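Local coordinates for anopheles gambiae adenosine kinase (Anopheles gambiae, PDB 3LOO), which catalyses the ATP-dependent phosphorylation of adenosine to AMP, as an adenosine kinase of the pfkB (ribokinase-like) carbohydrate kinase family, at residues T133-T138 / N153-N158; P32-S37 / A112-E117; V217-K222 / A246-Y251. All coordinates share one frame; numbering follows the deposited sequence.

Interaction 1 of 3, residues T133-T138 / N153-N158; sequences TSPTGT and NLAAAN
Ala156 CB lies over one face of the flat Pro135 carbonyl, 3.2 Å from Pro135 O, while Ala155 CB comes in lower on the other side of the plane, 3.3 Å from Pro135 O. Ala156 N donates to the same oxygen (3.0 Å), tilted 22° from the plane toward the side of its own methyl. Ser134 lays its CB against this alanine, while its OG turns to Asp159. Gly137, with no side chain, brings its CA within 3.2 Å of Leu154 O in a CA-H...O contact. Beyond it, Thr138 and Asn153 form an antiparallel hydrogen-bonded pair, with Thr138 N to Asn153 O and Asn153 N to Thr138 O both 2.8 Å. Asn153 CG is trans to the backbone N (chi1 172°), so its side chain runs beside that of Thr138, whose OG1 lies 3.7 Å from Asn153 CB; this buried hydroxyl has no polar partner in the model. The pair closes the base of the hairpin of strands 137-144 and 147-153. Strand 33-39 runs alongside, Thr136 packs on helix 110-122, and Leu154 touches helix 187-203, Leu33 of strand 33-39 and the bound dinucleotide.

Interaction 2 of 3, residues P32-S37 / A112-E117; sequences PLLDIS and ARILEE. With B4P (bis(adenosine)-5'-tetraphosphate), chain D.
Leu34 swings its CG trans to the backbone N (chi1 -179°), which carries CD1 out to helix 112-117, where it meets Ile114 CG2 at 3.8 Å and Leu115 CD2 at 4.1 Å. Leu115 answers with chi1 -64°, its CG beside the backbone N, and its two methyls lie along segment 32-34: CD1 is 3.7 Å from Pro32 C, and CD2 packs against the peptide backbone, 3.5 Å from Leu33 O. The branched ends of Leu34 and Leu115 cross obliquely, and the interface contains no hydrogen bond. Strand and helix segments pass at nearly a right angle, 103° between directions. Here the two domains of the ribokinase-like fold meet: strand 33-39 belongs to the small lid sheet, whereas helix 110-122 links the parallel strands 100-107 and 125-131 of the large sheet in a beta-alpha-beta unit. Leu33 turns away from the helix and sets CD2 3.7 Å from C2A of an adenine of the bound bis(adenosine)-5'-tetraphosphate. Asp35 holds the ribose of the same adenosine with both carboxylate oxygens, OD1 accepting from O2E and OD2 from O3E, each at 2.6 Å. Asn313 ND2 supplies a second bond to Asp35 OD2, so the carboxylate is held from the protein side as well as by the sugar. Asn31 and Gly81 add further hydrogen bonds to the ligand.

Interaction 3 of 3, residues V217-K222 / A246-Y251; sequences VPQFYK and AKEFNY
Lys222 lies across the face of the Phe249 ring, its CE over the face and 4.0 Å from the ring centroid, a CH-pi contact displaced toward the rim. Further back along the chain, Lys222 CG touches Phe249 CE2 at 3.7 Å. With CG trans to the backbone N (chi1 -169°) and bends at chi2 and chi4, the lysine carries NZ past the ring to Glu248 O, where it donates a hydrogen bond of 3.2 Å tilted 29° from the carbonyl plane. The ammonium is too far from the ring for more than a weak cation-pi attraction, and it makes no salt bridge with the Glu248 carboxylate. That side chain bends the other way: Glu248 CG sits 3.3 Å from Pro218 O, and its OE2 approaches Gln219 CG. The planes of the Gln219 amide and the Glu248 carboxylate are turned 77° against each other. A water joins them, accepting from Gln219 NE2 and donating to Glu248 OE2 at 2.6 Å. A second water receives a bond from Lys222 NZ (2.9 Å) and passes one to Phe249 O.

Around this shell the helix ends set where these side chains start. Lys222 opens helix 222-228 just after the N-cap Tyr221, whose hydroxyl is tied to Thr188, and Asn250 ends helix 239-248 in a Schellman motif, with Tyr251 N bonded to Ala246 O. Pro218 also packs on Ala244 and Leu225. The contact is a solvent-facing meeting of helix ends, joining the helices that follow strands 207-211 and 234-238 in the alpha/beta large domain of the ribokinase-like fold.

Overall arrangement
Along the chain the six segments form three pairs in series: interaction 2 closes before interaction 1 opens, and interaction 3 comes last. Interactions 1 and 2 lie about 11 Å apart, centre to centre, and touch. Strands 33-39 and 137-144 are neighbours in the small sheet, and Gly137 O lies 3.0 Å from Leu34 N in a probable hydrogen bond. Both supply residues to the dinucleotide pocket: interaction 1 closes the lid hairpin, interaction 2 seats the lid on the large domain. Interaction 3 is centred about 27 Å from interaction 1 and 30 Å from interaction 2, among large-domain helices, without touching either.

Interaction 1 of 3, residues T133-T138 / N153-N158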
loop_
_atom_site.group_PDB
_atom_site.type_symbol
_atom_site.label_atom_id
_atom_site.label_comp_id
_atom_site.label_asym_id
_atom_site.label_seq_id
_atom_site.Cartn_x
_atom_site.Cartn_y
_atom_site.Cartn_z
ATOM N N THR A 133 16.294 13.357 13.546
ATOM C CA THR A 133 15.381 14.137 14.412
ATOM C C THR A 133 14.092 13.451 14.802
ATOM O O THR A 133 13.556 13.760 15.864
ATOM C CB THR A 133 15.022 15.533 13.842
ATOM O OG1 THR A 133 14.205 15.384 12.674
ATOM C CG2 THR A 133 16.293 16.348 13.529
ATOM N N SER A 134 13.560 12.552 13.970
ATOM C CA SER A 134 12.331 11.849 14.360
ATOM C C SER A 134 12.546 10.351 14.561
ATOM O O SER A 134 13.410 9.730 13.903
ATOM C CB SER A 134 11.182 12.073 13.357
ATOM O OG SER A 134 11.048 13.447 13.025
ATOM N N PRO A 135 11.749 9.755 15.467
ATOM C CA PRO A 135 11.781 8.308 15.574
ATOM C C PRO A 135 11.028 7.660 14.398
ATOM O O PRO A 135 10.193 8.304 13.786
ATOM C CB PRO A 135 11.016 8.035 16.875
ATOM C CG PRO A 135 10.046 9.203 17.007
ATOM C CD PRO A 135 10.685 10.373 16.299
ATOM N N THR A 136 11.291 6.377 14.134
ATOM C CA THR A 136 10.522 5.600 13.146
ATOM C C THR A 136 9.025 5.684 13.418
ATOM O O THR A 136 8.617 5.700 14.554
ATOM C CB THR A 136 11.080 4.149 13.030
ATOM O OG1 THR A 136 12.468 4.238 12.643
ATOM C CG2 THR A 136 10.328 3.296 11.994
ATOM N N GLY A 137 8.223 5.792 12.358
ATOM C CA GLY A 137 6.781 5.901 12.454
ATOM C C GLY A 137 6.191 4.562 12.852
ATOM O O GLY A 137 6.822 3.507 12.681
ATOM N N THR A 138 4.976 4.610 13.390
ATOM C CA THR A 138 4.305 3.432 13.866
ATOM C C THR A 138 2.850 3.552 13.445
ATOM O O THR A 138 2.375 4.658 13.101
ATOM C CB THR A 138 4.360 3.313 15.427
ATOM O OG1 THR A 138 3.740 4.464 16.038
ATOM C CG2 THR A 138 5.788 3.185 15.930
ATOM N N ASN A 153 1.033 7.087 13.087
ATOM C CA ASN A 153 1.913 8.107 13.596
ATOM C C ASN A 153 3.123 8.062 12.689
ATOM O O ASN A 153 4.028 7.211 12.881
ATOM C CB ASN A 153 2.318 7.772 15.039
ATOM C CG ASN A 153 3.405 8.705 15.584
ATOM O OD1 ASN A 153 3.496 9.874 15.197
ATOM N ND2 ASN A 153 4.237 8.179 16.463
ATOM N N LEU A 154 3.101 8.929 11.671
ATOM C CA LEU A 154 4.075 8.861 10.568
ATOM C C LEU A 154 5.491 9.202 11.003
ATOM O O LEU A 154 6.448 8.535 10.593
ATOM C CB LEU A 154 3.666 9.752 9.387
ATOM C CG LEU A 154 2.401 9.356 8.610
ATOM C CD1 LEU A 154 2.238 10.216 7.378
ATOM C CD2 LEU A 154 2.453 7.833 8.188
ATOM N N ALA A 155 5.618 10.258 11.808
ATOM C CA ALA A 155 6.886 10.646 12.447
ATOM C C ALA A 155 8.031 10.676 11.401
ATOM O O ALA A 155 7.952 11.492 10.483
ATOM C CB ALA A 155 7.178 9.725 13.654
ATOM N N ALA A 156 9.055 9.808 11.485
ATOM C CA ALA A 156 10.187 9.886 10.527
ATOM C C ALA A 156 9.783 9.647 9.072
ATOM O O ALA A 156 10.413 10.178 8.142
ATOM C CB ALA A 156 11.339 8.928 10.914
ATOM N N ALA A 157 8.725 8.871 8.864
ATOM C CA ALA A 157 8.242 8.671 7.477
ATOM C C ALA A 157 7.870 10.002 6.824
ATOM O O ALA A 157 7.924 10.114 5.601
ATOM C CB ALA A 157 7.075 7.694 7.411
ATOM N N ASN A 158 7.464 10.989 7.645
ATOM C CA ASN A 158 7.193 12.337 7.163
ATOM C C ASN A 158 8.446 13.154 6.843
ATOM O O ASN A 158 8.338 14.209 6.216
ATOM C CB ASN A 158 6.284 13.133 8.127
ATOM C CG ASN A 158 5.202 13.896 7.397
ATOM O OD1 ASN A 158 5.453 14.600 6.399
ATOM N ND2 ASN A 158 3.995 13.752 7.856
#

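Interaction 2 of 3, residues P32-S37 / A112-E117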
loop_
_atom_site.group_PDB
_atom_site.type_symbol
_atom_site.label_atom_id
_atom_site.label_comp_id
_atom_site.label_asym_id
_atom_site.label_seq_id
_atom_site.Cartn_x
_atom_site.Cartn_y
_atom_site.Cartn_z
ATOM N N PRO A 32 7.504 3.610 5.771
ATOM C CA PRO A 32 7.790 2.387 6.524
ATOM C C PRO A 32 7.432 2.609 7.989
ATOM O O PRO A 32 7.972 3.501 8.631
ATOM C CB PRO A 32 9.308 2.192 6.338
ATOM C CG PRO A 32 9.836 3.567 6.003
ATOM C CD PRO A 32 8.680 4.476 5.602
ATOM N N LEU A 33 6.565 1.742 8.511
ATOM C CA LEU A 33 5.988 1.920 9.803
ATOM C C LEU A 33 6.042 0.582 10.534
ATOM O O LEU A 33 5.879 -0.474 9.904
ATOM C CB LEU A 33 4.509 2.315 9.624
ATOM C CG LEU A 33 3.913 3.731 9.596
ATOM C CD1 LEU A 33 4.820 4.844 9.187
ATOM C CD2 LEU A 33 2.523 3.769 8.921
ATOM N N LEU A 34 6.245 0.640 11.851
ATOM C CA LEU A 34 6.146 -0.540 12.695
ATOM C C LEU A 34 4.720 -0.567 13.223
ATOM O O LEU A 34 4.274 0.401 13.861
ATOM C CB LEU A 34 7.146 -0.456 13.862
ATOM C CG LEU A 34 7.189 -1.665 14.847
ATOM C CD1 LEU A 34 7.560 -3.022 14.161
ATOM C CD2 LEU A 34 8.146 -1.407 16.036
ATOM N N ASP A 35 4.010 -1.674 12.981
ATOM C CA ASP A 35 2.669 -1.820 13.497
ATOM C C ASP A 35 2.736 -2.234 14.963
ATOM O O ASP A 35 3.544 -3.112 15.345
ATOM C CB ASP A 35 1.862 -2.854 12.688
ATOM C CG ASP A 35 1.500 -2.371 11.261
ATOM O OD1 ASP A 35 1.673 -1.165 10.934
ATOM O OD2 ASP A 35 0.998 -3.218 10.475
ATOM N N ILE A 36 1.863 -1.611 15.761
ATOM C CA ILE A 36 1.678 -1.973 17.156
ATOM C C ILE A 36 0.239 -2.462 17.298
ATOM O O ILE A 36 -0.719 -1.692 17.274
ATOM C CB ILE A 36 2.001 -0.779 18.093
ATOM C CG1 ILE A 36 3.399 -0.262 17.824
ATOM C CG2 ILE A 36 1.859 -1.162 19.558
ATOM C CD1 ILE A 36 3.703 1.029 18.525
ATOM N N SER A 37 0.106 -3.764 17.454
ATOM C CA SER A 37 -1.157 -4.425 17.254
ATOM C C SER A 37 -1.690 -5.010 18.543
ATOM O O SER A 37 -0.971 -5.707 19.214
ATOM C CB SER A 37 -0.954 -5.555 16.250
ATOM O OG SER A 37 -2.221 -6.066 15.867
ATOM N N ALA A 112 13.529 1.203 13.530
ATOM C CA ALA A 112 14.032 1.117 12.168
ATOM C C ALA A 112 14.770 -0.212 11.902
ATOM O O ALA A 112 14.654 -0.740 10.797
ATOM C CB ALA A 112 14.924 2.309 11.806
ATOM N N ARG A 113 15.504 -0.755 12.890
ATOM C CA ARG A 113 16.224 -2.054 12.658
ATOM C C ARG A 113 15.277 -3.221 12.576
ATOM O O ARG A 113 15.553 -4.158 11.841
ATOM C CB ARG A 113 17.257 -2.429 13.735
ATOM C CG ARG A 113 17.717 -1.341 14.605
ATOM C CD ARG A 113 18.739 -1.835 15.647
ATOM N NE ARG A 113 19.968 -2.201 14.979
ATOM C CZ ARG A 113 20.957 -1.350 14.776
ATOM N NH1 ARG A 113 22.058 -1.739 14.142
ATOM N NH2 ARG A 113 20.833 -0.120 15.213
ATOM N N ILE A 114 14.181 -3.206 13.351
ATOM C CA ILE A 114 13.160 -4.236 13.173
ATOM C C ILE A 114 12.624 -4.228 11.724
ATOM O O ILE A 114 12.492 -5.298 11.097
ATOM C CB ILE A 114 11.973 -4.089 14.188
ATOM C CG1 ILE A 114 12.426 -4.387 15.637
ATOM C CG2 ILE A 114 10.815 -5.009 13.799
ATOM C CD1 ILE A 114 11.630 -3.603 16.701
ATOM N N LEU A 115 12.321 -3.029 11.196
ATOM C CA LEU A 115 11.785 -2.887 9.815
ATOM C C LEU A 115 12.846 -3.321 8.778
ATOM O O LEU A 115 12.588 -4.122 7.906
ATOM C CB LEU A 115 11.358 -1.437 9.546
ATOM C CG LEU A 115 10.202 -0.915 10.412
ATOM C CD1 LEU A 115 9.738 0.437 9.867
ATOM C CD2 LEU A 115 9.026 -1.933 10.469
ATOM N N GLU A 116 14.030 -2.762 8.887
ATOM C CA GLU A 116 15.153 -3.123 8.025
ATOM C C GLU A 116 15.405 -4.621 7.932
ATOM O O GLU A 116 15.492 -5.195 6.846
ATOM C CB GLU A 116 16.393 -2.504 8.611
ATOM C CG GLU A 116 16.791 -1.229 7.996
ATOM C CD GLU A 116 17.956 -1.415 7.097
ATOM O OE1 GLU A 116 18.490 -0.407 6.563
ATOM O OE2 GLU A 116 18.331 -2.587 6.925
ATOM N N GLU A 117 15.548 -5.248 9.097
ATOM C CA GLU A 117 15.855 -6.659 9.145
ATOM C C GLU A 117 14.752 -7.496 8.557
ATOM O O GLU A 117 15.056 -8.362 7.751
ATOM C CB GLU A 117 16.227 -7.106 10.567
ATOM C CG GLU A 117 17.554 -6.465 10.961
ATOM C CD GLU A 117 18.057 -6.866 12.332
ATOM O OE1 GLU A 117 17.226 -7.147 13.225
ATOM O OE2 GLU A 117 19.301 -6.876 12.511
HETATM P PA B4P D . -5.357 -3.217 6.706
HETATM O O1A B4P D . -5.142 -4.459 7.557
HETATM O O2A B4P D . -6.283 -2.135 7.259
HETATM O O3A B4P D . -6.106 -3.728 5.381
HETATM P PB B4P D . -5.489 -3.490 3.931
HETATM O O1B B4P D . -4.230 -4.332 3.714
HETATM O O2B B4P D . -5.495 -2.026 3.525
HETATM O O3B B4P D . -6.810 -4.343 3.391
HETATM P PG B4P D . -7.967 -3.845 2.387
HETATM O O1G B4P D . -9.155 -3.312 3.112
HETATM O O2G B4P D . -7.313 -2.875 1.422
HETATM O O3G B4P D . -8.372 -5.161 1.571
HETATM P PD B4P D . -9.712 -6.059 1.606
HETATM O O1D B4P D . -10.174 -6.142 3.013
HETATM O O2D B4P D . -10.672 -5.684 0.512
HETATM O O5E B4P D . -3.930 -2.588 6.249
HETATM C C5E B4P D . -3.005 -2.582 7.314
HETATM C C4E B4P D . -1.728 -1.847 7.024
HETATM O O4E B4P D . -1.936 -0.477 6.682
HETATM C C3E B4P D . -0.927 -1.800 8.296
HETATM O O3E B4P D . 0.118 -2.775 8.113
HETATM C C2E B4P D . -0.346 -0.392 8.346
HETATM O O2E B4P D . 1.070 -0.327 8.557
HETATM C C1E B4P D . -0.763 0.226 6.998
HETATM N N9A B4P D . -1.057 1.659 7.176
HETATM C C8A B4P D . -2.064 2.235 7.895
HETATM N N7A B4P D . -1.940 3.590 7.785
HETATM C C5A B4P D . -0.839 3.876 7.028
HETATM C C6A B4P D . -0.221 5.051 6.569
HETATM N N6A B4P D . -0.664 6.305 6.897
HETATM N N1A B4P D . 0.900 4.950 5.812
HETATM C C2A B4P D . 1.397 3.741 5.449
HETATM N N3A B4P D . 0.815 2.603 5.863
HETATM C C4A B4P D . -0.300 2.646 6.638
HETATM O O5F B4P D . -9.044 -7.475 1.263
HETATM C C5F B4P D . -8.107 -7.630 0.203
HETATM C C4F B4P D . -8.079 -9.120 -0.135
HETATM O O4F B4P D . -7.934 -9.936 1.042
HETATM C C3F B4P D . -9.412 -9.575 -0.702
HETATM O O3F B4P D . -9.490 -9.225 -2.078
HETATM C C2F B4P D . -9.374 -11.070 -0.450
HETATM O O2F B4P D . -8.621 -11.737 -1.482
HETATM C C1F B4P D . -8.663 -11.163 0.912
HETATM N N9B B4P D . -9.724 -11.199 1.969
HETATM C C8B B4P D . -10.111 -10.163 2.739
HETATM N N7B B4P D . -11.105 -10.530 3.584
HETATM C C5B B4P D . -11.385 -11.832 3.370
HETATM C C6B B4P D . -12.287 -12.754 3.892
HETATM N N6B B4P D . -13.137 -12.362 4.875
HETATM N N1B B4P D . -12.291 -14.042 3.426
HETATM C C2B B4P D . -11.442 -14.438 2.446
HETATM N N3B B4P D . -10.545 -13.577 1.887
HETATM C C4B B4P D . -10.476 -12.272 2.299
#

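Interaction 3 of 3, residues V217-K222 / A246-Y251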
loop_
_atom_site.group_PDB
_atom_site.type_symbol
_atom_site.label_atom_id
_atom_site.label_comp_id
_atom_site.label_asym_id
_atom_site.label_seq_id
_atom_site.Cartn_x
_atom_site.Cartn_y
_atom_site.Cartn_z
ATOM N N VAL A 217 -7.638 9.520 1.952
ATOM C CA VAL A 217 -6.800 9.987 0.865
ATOM C C VAL A 217 -7.560 10.857 -0.189
ATOM O O VAL A 217 -7.162 11.983 -0.454
ATOM C CB VAL A 217 -5.955 8.816 0.235
ATOM C CG1 VAL A 217 -5.348 9.285 -1.071
ATOM C CG2 VAL A 217 -4.870 8.338 1.279
ATOM N N PRO A 218 -8.655 10.337 -0.784
ATOM C CA PRO A 218 -9.420 11.240 -1.685
ATOM C C PRO A 218 -10.130 12.413 -0.964
ATOM O O PRO A 218 -10.315 13.505 -1.566
ATOM C CB PRO A 218 -10.471 10.307 -2.321
ATOM C CG PRO A 218 -10.583 9.102 -1.387
ATOM C CD PRO A 218 -9.195 8.957 -0.759
ATOM N N GLN A 219 -10.491 12.199 0.309
ATOM C CA GLN A 219 -11.082 13.247 1.118
ATOM C C GLN A 219 -10.108 14.371 1.407
ATOM O O GLN A 219 -10.532 15.511 1.487
ATOM C CB GLN A 219 -11.602 12.695 2.440
ATOM C CG GLN A 219 -12.852 11.904 2.249
ATOM C CD GLN A 219 -13.092 10.920 3.358
ATOM O OE1 GLN A 219 -12.418 10.972 4.395
ATOM N NE2 GLN A 219 -14.043 9.996 3.148
ATOM N N PHE A 220 -8.821 14.054 1.616
ATOM C CA PHE A 220 -7.826 15.076 2.008
ATOM C C PHE A 220 -7.047 15.670 0.821
ATOM O O PHE A 220 -6.547 16.800 0.884
ATOM C CB PHE A 220 -6.784 14.466 2.955
ATOM C CG PHE A 220 -7.232 14.301 4.411
ATOM C CD1 PHE A 220 -8.575 14.397 4.808
ATOM C CD2 PHE A 220 -6.282 13.981 5.372
ATOM C CE1 PHE A 220 -8.960 14.194 6.148
ATOM C CE2 PHE A 220 -6.664 13.750 6.734
ATOM C CZ PHE A 220 -8.012 13.870 7.117
ATOM N N TYR A 221 -6.885 14.889 -0.248
ATOM C CA TYR A 221 -5.946 15.285 -1.313
ATOM C C TYR A 221 -6.609 15.083 -2.679
ATOM O O TYR A 221 -6.057 14.422 -3.593
ATOM C CB TYR A 221 -4.638 14.466 -1.216
ATOM C CG TYR A 221 -4.126 14.241 0.172
ATOM C CD1 TYR A 221 -3.611 15.300 0.950
ATOM C CD2 TYR A 221 -4.100 12.940 0.712
ATOM C CE1 TYR A 221 -3.125 15.079 2.255
ATOM C CE2 TYR A 221 -3.583 12.712 1.968
ATOM C CZ TYR A 221 -3.124 13.774 2.744
ATOM O OH TYR A 221 -2.650 13.492 4.002
ATOM N N LYS A 222 -7.818 15.627 -2.814
ATOM C CA LYS A 222 -8.610 15.368 -4.010
ATOM C C LYS A 222 -7.897 15.870 -5.263
ATOM O O LYS A 222 -7.828 15.155 -6.281
ATOM C CB LYS A 222 -9.987 16.019 -3.914
ATOM C CG LYS A 222 -10.906 15.564 -5.006
ATOM C CD LYS A 222 -11.380 16.738 -5.810
ATOM C CE LYS A 222 -12.149 16.275 -7.030
ATOM N NZ LYS A 222 -13.317 17.144 -7.273
ATOM N N ALA A 246 -15.636 8.431 -5.185
ATOM C CA ALA A 246 -16.865 8.770 -5.898
ATOM C C ALA A 246 -17.597 9.979 -5.275
ATOM O O ALA A 246 -18.046 10.860 -6.012
ATOM C CB ALA A 246 -17.786 7.561 -5.952
ATOM N N LYS A 247 -17.666 10.046 -3.948
ATOM C CA LYS A 247 -18.216 11.238 -3.252
ATOM C C LYS A 247 -17.405 12.495 -3.570
ATOM O O LYS A 247 -17.985 13.494 -3.950
ATOM C CB LYS A 247 -18.271 11.072 -1.728
ATOM C CG LYS A 247 -18.936 9.771 -1.228
ATOM C CD LYS A 247 -20.460 9.849 -1.165
ATOM C CE LYS A 247 -21.079 8.515 -0.672
ATOM N NZ LYS A 247 -20.662 8.233 0.741
ATOM N N GLU A 248 -16.070 12.443 -3.439
ATOM C CA GLU A 248 -15.252 13.646 -3.672
ATOM C C GLU A 248 -15.280 14.127 -5.106
ATOM O O GLU A 248 -15.086 15.316 -5.379
ATOM C CB GLU A 248 -13.806 13.458 -3.207
ATOM C CG GLU A 248 -13.633 13.204 -1.708
ATOM C CD GLU A 248 -14.497 14.089 -0.780
ATOM O OE1 GLU A 248 -14.444 15.328 -0.890
ATOM O OE2 GLU A 248 -15.199 13.521 0.082
ATOM N N PHE A 249 -15.457 13.190 -6.021
ATOM C CA PHE A 249 -15.478 13.466 -7.444
ATOM C C PHE A 249 -16.908 13.651 -7.949
ATOM O O PHE A 249 -17.113 13.852 -9.134
ATOM C CB PHE A 249 -14.808 12.323 -8.228
ATOM C CG PHE A 249 -13.304 12.406 -8.266
ATOM C CD1 PHE A 249 -12.635 12.409 -9.482
ATOM C CD2 PHE A 249 -12.556 12.430 -7.093
ATOM C CE1 PHE A 249 -11.228 12.453 -9.535
ATOM C CE2 PHE A 249 -11.151 12.494 -7.131
ATOM C CZ PHE A 249 -10.491 12.505 -8.348
ATOM N N ASN A 250 -17.886 13.534 -7.053
ATOM C CA ASN A 250 -19.281 13.846 -7.346
ATOM C C ASN A 250 -19.902 12.925 -8.384
ATOM O O ASN A 250 -20.603 13.379 -9.278
ATOM C CB ASN A 250 -19.428 15.317 -7.771
ATOM C CG ASN A 250 -19.057 16.289 -6.648
ATOM O OD1 ASN A 250 -19.480 16.127 -5.481
ATOM N ND2 ASN A 250 -18.263 17.305 -6.994
ATOM N N TYR A 251 -19.657 11.630 -8.246
ATOM C CA TYR A 251 -20.188 10.670 -9.199
ATOM C C TYR A 251 -21.665 10.414 -9.005
ATOM O O TYR A 251 -22.337 10.025 -9.941
ATOM C CB TYR A 251 -19.390 9.353 -9.171
ATOM C CG TYR A 251 -18.027 9.480 -9.809
ATOM C CD1 TYR A 251 -17.681 10.629 -10.540
ATOM C CD2 TYR A 251 -17.091 8.433 -9.734
ATOM C CE1 TYR A 251 -16.444 10.749 -11.149
ATOM C CE2 TYR A 251 -15.843 8.539 -10.362
ATOM C CZ TYR A 251 -15.533 9.689 -11.045
ATOM O OH TYR A 251 -14.311 9.799 -11.642
HETATM O O HOH W 1 -15.389 10.960 0.443
HETATM O O HOH W 2 -14.995 16.344 -9.463
#